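Local coordinates for protein 2-methyl-3-hydroxypyridine-5-carboxylic acid oxygenase (PDB 3ALJ) that probably uses bound FAD and molecular oxygen to open the ring of 2-methyl-3-hydroxypyridine-5-carboxylic acid, as an aromatic-hydroxylase-type flavoprotein oxygenase, at residues G235-E243 / L256-Y267. Residues are numbered along the deposited sequence; the frame is centred on the assembly and turned at random.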
ATOM      1  N   GLY A 235       2.027  25.429  -2.171  1.00 13.93           N
ATOM      2  CA  GLY A 235       1.467  24.124  -2.645  1.00 13.00           C
ATOM      3  C   GLY A 235       1.743  22.967  -1.665  1.00 11.83           C
ATOM      4  O   GLY A 235       0.967  22.014  -1.664  1.00 12.95           O
ATOM      5  N   SER A 236       2.711  23.125  -0.724  1.00 12.79           N
ATOM      6  CA  SER A 236       2.974  22.060   0.296  1.00 11.58           C
ATOM      7  C   SER A 236       2.236  22.373   1.590  1.00 13.91           C
ATOM      8  O   SER A 236       2.326  21.574   2.565  1.00 15.46           O
ATOM      9  CB  SER A 236       4.472  21.872   0.466  1.00 14.11           C
ATOM     10  OG  SER A 236       5.038  23.048   1.113  1.00 15.25           O
ATOM     11  N   SER A 237       1.552  23.519   1.662  1.00 15.75           N
ATOM     12  CA  SER A 237       0.885  23.883   2.943  1.00 13.69           C
ATOM     13  C   SER A 237      -0.249  23.007   3.279  1.00 13.81           C
ATOM     14  O   SER A 237      -1.034  22.610   2.402  1.00 13.68           O
ATOM     15  CB  SER A 237       0.289  25.323   2.860  1.00 16.35           C
ATOM     16  OG  SER A 237       1.368  26.196   2.821  1.00 23.85           O
ATOM     17  N   VAL A 238      -0.425  22.755   4.612  1.00 15.29           N
ATOM     18  CA  VAL A 238      -1.621  22.142   5.145  1.00 17.29           C
ATOM     19  C   VAL A 238      -2.128  22.997   6.323  1.00 17.02           C
ATOM     20  O   VAL A 238      -1.298  23.501   7.061  1.00 19.46           O
ATOM     21  CB  VAL A 238      -1.405  20.676   5.671  1.00 16.64           C
ATOM     22  CG1 VAL A 238      -1.211  19.723   4.430  1.00 17.49           C
ATOM     23  CG2 VAL A 238      -0.190  20.620   6.705  1.00 20.16           C
ATOM     24  N   PRO A 239      -3.451  23.156   6.461  1.00 17.30           N
ATOM     25  CA  PRO A 239      -4.526  22.768   5.567  1.00 17.66           C
ATOM     26  C   PRO A 239      -4.257  23.450   4.207  1.00 15.54           C
ATOM     27  O   PRO A 239      -3.456  24.358   4.119  1.00 14.22           O
ATOM     28  CB  PRO A 239      -5.794  23.299   6.260  1.00 18.54           C
ATOM     29  CG  PRO A 239      -5.375  23.758   7.631  1.00 23.29           C
ATOM     30  CD  PRO A 239      -3.897  23.986   7.637  1.00 18.88           C
ATOM     31  N   ILE A 240      -4.893  22.931   3.144  1.00 13.77           N
ATOM     32  CA  ILE A 240      -4.408  23.316   1.787  1.00 15.33           C
ATOM     33  C   ILE A 240      -4.598  24.832   1.523  1.00 13.51           C
ATOM     34  O   ILE A 240      -5.574  25.401   2.033  1.00 16.09           O
ATOM     35  CB  ILE A 240      -5.047  22.457   0.635  1.00 13.84           C
ATOM     36  CG1 ILE A 240      -6.571  22.644   0.523  1.00 16.83           C
ATOM     37  CG2 ILE A 240      -4.710  20.968   0.826  1.00 13.90           C
ATOM     38  CD1 ILE A 240      -7.122  22.386  -0.894  1.00 13.92           C
ATOM     39  N   ASP A 241      -3.701  25.412   0.747  1.00 14.55           N
ATOM     40  CA  ASP A 241      -3.827  26.811   0.284  1.00 14.74           C
ATOM     41  C   ASP A 241      -4.806  26.741  -0.896  1.00 15.32           C
ATOM     42  O   ASP A 241      -4.433  26.295  -1.981  1.00 15.20           O
ATOM     43  CB  ASP A 241      -2.451  27.244  -0.130  1.00 13.55           C
ATOM     44  CG  ASP A 241      -2.370  28.710  -0.551  1.00 16.98           C
ATOM     45  OD1 ASP A 241      -3.234  29.093  -1.345  1.00 16.49           O
ATOM     46  OD2 ASP A 241      -1.375  29.375  -0.192  1.00 21.44           O
ATOM     47  N   LEU A 242      -6.083  27.004  -0.660  1.00 15.62           N
ATOM     48  CA  LEU A 242      -7.117  26.763  -1.631  1.00 15.04           C
ATOM     49  C   LEU A 242      -6.800  27.509  -2.896  1.00 16.37           C
ATOM     50  O   LEU A 242      -6.952  26.897  -3.978  1.00 15.47           O
ATOM     51  CB  LEU A 242      -8.437  27.303  -1.058  1.00 14.51           C
ATOM     52  CG  LEU A 242      -9.597  27.134  -2.012  1.00 16.32           C
ATOM     53  CD1 LEU A 242      -9.912  25.597  -2.345  1.00 16.82           C
ATOM     54  CD2 LEU A 242     -10.850  27.700  -1.359  1.00 18.72           C
ATOM     55  N   GLU A 243      -6.372  28.784  -2.825  1.00 14.95           N
ATOM     56  CA  GLU A 243      -6.159  29.516  -4.073  1.00 17.28           C
ATOM     57  C   GLU A 243      -5.112  28.949  -4.992  1.00 14.77           C
ATOM     58  O   GLU A 243      -5.296  28.970  -6.236  1.00 16.37           O
ATOM     59  CB  GLU A 243      -5.859  31.007  -3.763  1.00 16.96           C
ATOM     60  CG  GLU A 243      -5.654  31.924  -5.024  1.00 24.14           C
ATOM     61  CD  GLU A 243      -5.057  33.296  -4.685  1.00 35.32           C
ATOM     62  OE1 GLU A 243      -4.133  33.453  -3.823  1.00 37.43           O
ATOM     63  OE2 GLU A 243      -5.516  34.262  -5.336  1.00 40.13           O
ATOM     64  N   LEU A 256     -12.014  20.963  -4.265  1.00 12.00           N
ATOM     65  CA  LEU A 256     -10.956  21.640  -3.565  1.00 11.21           C
ATOM     66  C   LEU A 256     -11.501  22.485  -2.384  1.00 11.78           C
ATOM     67  O   LEU A 256     -10.847  22.565  -1.337  1.00 12.61           O
ATOM     68  CB  LEU A 256     -10.052  22.448  -4.453  1.00 12.41           C
ATOM     69  CG  LEU A 256      -9.259  21.572  -5.483  1.00 11.60           C
ATOM     70  CD1 LEU A 256      -8.719  22.523  -6.581  1.00 12.91           C
ATOM     71  CD2 LEU A 256      -8.191  20.853  -4.757  1.00 13.44           C
ATOM     72  N   ILE A 257     -12.696  23.068  -2.579  1.00 13.19           N
ATOM     73  CA  ILE A 257     -13.257  23.848  -1.457  1.00 12.91           C
ATOM     74  C   ILE A 257     -13.521  22.868  -0.321  1.00 12.85           C
ATOM     75  O   ILE A 257     -13.245  23.209   0.849  1.00 15.13           O
ATOM     76  CB  ILE A 257     -14.553  24.559  -1.960  1.00 16.28           C
ATOM     77  CG1 ILE A 257     -14.136  25.756  -2.825  1.00 15.73           C
ATOM     78  CG2 ILE A 257     -15.455  25.012  -0.743  1.00 15.06           C
ATOM     79  CD1 ILE A 257     -15.325  26.383  -3.605  1.00 18.81           C
ATOM     80  N   GLU A 258     -14.050  21.642  -0.596  1.00 12.22           N
ATOM     81  CA  GLU A 258     -14.247  20.658   0.484  1.00 13.93           C
ATOM     82  C   GLU A 258     -12.922  20.245   1.084  1.00 14.69           C
ATOM     83  O   GLU A 258     -12.771  20.125   2.321  1.00 15.69           O
ATOM     84  CB  GLU A 258     -15.038  19.430   0.068  1.00 13.60           C
ATOM     85  CG  GLU A 258     -16.396  19.846  -0.599  1.00 17.60           C
ATOM     86  CD  GLU A 258     -17.287  20.614   0.391  1.00 28.07           C
ATOM     87  OE1 GLU A 258     -17.289  20.263   1.575  1.00 23.16           O
ATOM     88  OE2 GLU A 258     -17.923  21.644  -0.047  1.00 27.96           O
ATOM     89  N   ALA A 259     -11.873  20.139   0.245  1.00 12.77           N
ATOM     90  CA  ALA A 259     -10.564  19.756   0.790  1.00 12.72           C
ATOM     91  C   ALA A 259      -9.945  20.699   1.745  1.00 13.63           C
ATOM     92  O   ALA A 259      -9.243  20.330   2.730  1.00 14.42           O
ATOM     93  CB  ALA A 259      -9.563  19.476  -0.393  1.00 12.71           C
ATOM     94  N   ALA A 260     -10.176  21.992   1.439  1.00 15.84           N
ATOM     95  CA  ALA A 260      -9.606  23.055   2.236  1.00 15.14           C
ATOM     96  C   ALA A 260     -10.211  23.125   3.663  1.00 15.85           C
ATOM     97  O   ALA A 260      -9.521  23.725   4.514  1.00 16.31           O
ATOM     98  CB  ALA A 260      -9.766  24.413   1.481  1.00 18.03           C
ATOM     99  N   LYS A 261     -11.352  22.489   3.874  1.00 15.05           N
ATOM    100  CA  LYS A 261     -11.957  22.397   5.258  1.00 17.37           C
ATOM    101  C   LYS A 261     -11.248  21.404   6.169  1.00 19.97           C
ATOM    102  O   LYS A 261     -11.541  21.372   7.383  1.00 20.25           O
ATOM    103  CB  LYS A 261     -13.396  21.980   5.143  1.00 20.01           C
ATOM    104  CG  LYS A 261     -14.187  22.994   4.335  1.00 22.73           C
ATOM    105  CD  LYS A 261     -15.548  22.457   4.158  1.00 27.27           C
ATOM    106  CE  LYS A 261     -16.434  23.553   3.474  1.00 30.09           C
ATOM    107  NZ  LYS A 261     -17.697  22.965   3.062  1.00 33.79           N
ATOM    108  N   LEU A 262     -10.383  20.541   5.627  1.00 16.93           N
ATOM    109  CA  LEU A 262      -9.798  19.447   6.384  1.00 18.76           C
ATOM    110  C   LEU A 262      -8.547  19.892   7.122  1.00 19.16           C
ATOM    111  O   LEU A 262      -7.435  20.049   6.576  1.00 21.92           O
ATOM    112  CB  LEU A 262      -9.485  18.251   5.407  1.00 15.92           C
ATOM    113  CG  LEU A 262     -10.681  17.612   4.674  1.00 18.01           C
ATOM    114  CD1 LEU A 262     -10.251  16.601   3.566  1.00 17.66           C
ATOM    115  CD2 LEU A 262     -11.530  16.848   5.713  1.00 20.43           C
ATOM    116  N   LYS A 263      -8.693  19.968   8.452  1.00 22.16           N
ATOM    117  CA  LYS A 263      -7.624  20.474   9.296  0.50 23.56           C
ATOM    118  C   LYS A 263      -6.686  19.321   9.692  1.00 23.03           C
ATOM    119  O   LYS A 263      -5.667  19.567  10.253  1.00 26.72           O
ATOM    120  CB  LYS A 263      -8.238  21.059  10.580  0.50 24.51           C
ATOM    121  CG  LYS A 263      -9.365  20.204  11.102  0.50 26.53           C
ATOM    122  CD  LYS A 263     -10.503  20.242  10.105  0.50 24.38           C
ATOM    123  CE  LYS A 263     -11.467  19.108  10.139  0.50 20.25           C
ATOM    124  NZ  LYS A 263     -11.006  17.826   9.617  0.50 25.60           N
ATOM    125  N   THR A 264      -7.075  18.088   9.392  1.00 24.68           N
ATOM    126  CA  THR A 264      -6.283  16.874   9.661  1.00 26.44           C
ATOM    127  C   THR A 264      -5.276  16.569   8.501  1.00 23.81           C
ATOM    128  O   THR A 264      -4.473  15.642   8.639  1.00 23.49           O
ATOM    129  CB  THR A 264      -7.257  15.639   9.703  1.00 27.14           C
ATOM    130  OG1 THR A 264      -8.194  15.719   8.575  1.00 31.41           O
ATOM    131  CG2 THR A 264      -8.073  15.630  10.998  1.00 31.97           C
ATOM    132  N   ALA A 265      -5.368  17.315   7.369  1.00 19.60           N
ATOM    133  CA  ALA A 265      -4.448  17.137   6.244  1.00 19.19           C
ATOM    134  C   ALA A 265      -2.983  17.179   6.607  1.00 15.11           C
ATOM    135  O   ALA A 265      -2.531  18.032   7.353  1.00 18.47           O
ATOM    136  CB  ALA A 265      -4.743  18.276   5.182  1.00 17.91           C
ATOM    137  N   ARG A 266      -2.219  16.248   5.995  1.00 16.88           N
ATOM    138  CA  ARG A 266      -0.791  16.248   6.269  1.00 14.81           C
ATOM    139  C   ARG A 266      -0.044  16.280   4.894  1.00 12.15           C
ATOM    140  O   ARG A 266      -0.542  15.654   3.929  1.00 14.92           O
ATOM    141  CB  ARG A 266      -0.363  14.969   6.977  1.00 14.83           C
ATOM    142  CG  ARG A 266      -0.846  14.942   8.474  1.00 18.24           C
ATOM    143  CD  ARG A 266      -0.205  13.620   9.184  1.00 18.46           C
ATOM    144  NE  ARG A 266      -0.388  12.475   8.294  1.00 19.84           N
ATOM    145  CZ  ARG A 266      -1.553  11.837   8.098  1.00 19.93           C
ATOM    146  NH1 ARG A 266      -2.597  12.145   8.884  1.00 21.59           N
ATOM    147  NH2 ARG A 266      -1.664  10.877   7.156  1.00 23.01           N
ATOM    148  N   TYR A 267       1.147  16.847   4.932  1.00 14.63           N
ATOM    149  CA  TYR A 267       2.120  16.711   3.808  1.00 12.85           C
ATOM    150  C   TYR A 267       3.031  15.533   4.138  1.00 13.14           C
ATOM    151  O   TYR A 267       4.077  15.759   4.877  1.00 16.62           O
ATOM    152  CB  TYR A 267       2.863  18.036   3.620  1.00 13.74           C
ATOM    153  CG  TYR A 267       3.782  18.077   2.422  1.00 13.66           C
ATOM    154  CD1 TYR A 267       5.160  17.827   2.553  1.00 15.44           C
ATOM    155  CD2 TYR A 267       3.286  18.371   1.173  1.00 12.30           C
ATOM    156  CE1 TYR A 267       6.010  17.827   1.475  1.00 15.51           C
ATOM    157  CE2 TYR A 267       4.099  18.399   0.058  1.00 12.70           C
ATOM    158  CZ  TYR A 267       5.481  18.177   0.192  1.00 13.36           C
ATOM    159  OH  TYR A 267       6.359  18.210  -0.867  1.00 14.14           O
TER
HETATM  160  O   HOH W   1      -6.794  20.919   3.934  1.00 15.48           O
HETATM  161  O   HOH W   2      -7.380  25.581   4.026  1.00 18.97           O
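In the part of this FAD-dependent oxygenase built on its seven-stranded mixed sheet, the loop leading into helix 242-248 packs against the end of helix 253-260 and the type I turn Leu-262 to Ala-265 that leads on to edge strand 267-275. At the strand end, Ser-236 CB lies over one face of the Tyr-267 ring, a CH-pi contact 3.9 Å from the centroid, while Ser-236 OG bonds to Asp-232 O. Tyr-267 OH bonds to Ala-228 O, so a leucine in place of Tyr-267 would probably leave that carbonyl without this donor and Ser-236 CB without its aromatic face. Val-238 straddles Ala-265 O and sets CG1 3.9 Å from Ala-265 CB. At the helix end, Ile-240 CG1, between its backbone N and carbonyl carbon (chi1 64°), lies 3.5 Å from Ala-260 CA, and CD1 reaches Ala-259 CB. Leu-242 CD1 packs against Leu-256 CB and Ala-260 CB, its CD2 against Ile-257 CG1. Water joins the backbones: one molecule bridges Ile-240 O and Ala-260 O; another accepts from Ile-240 N (2.9 Å) and donates to Ala-259 O and, at 2.9 Å, to Leu-262 O.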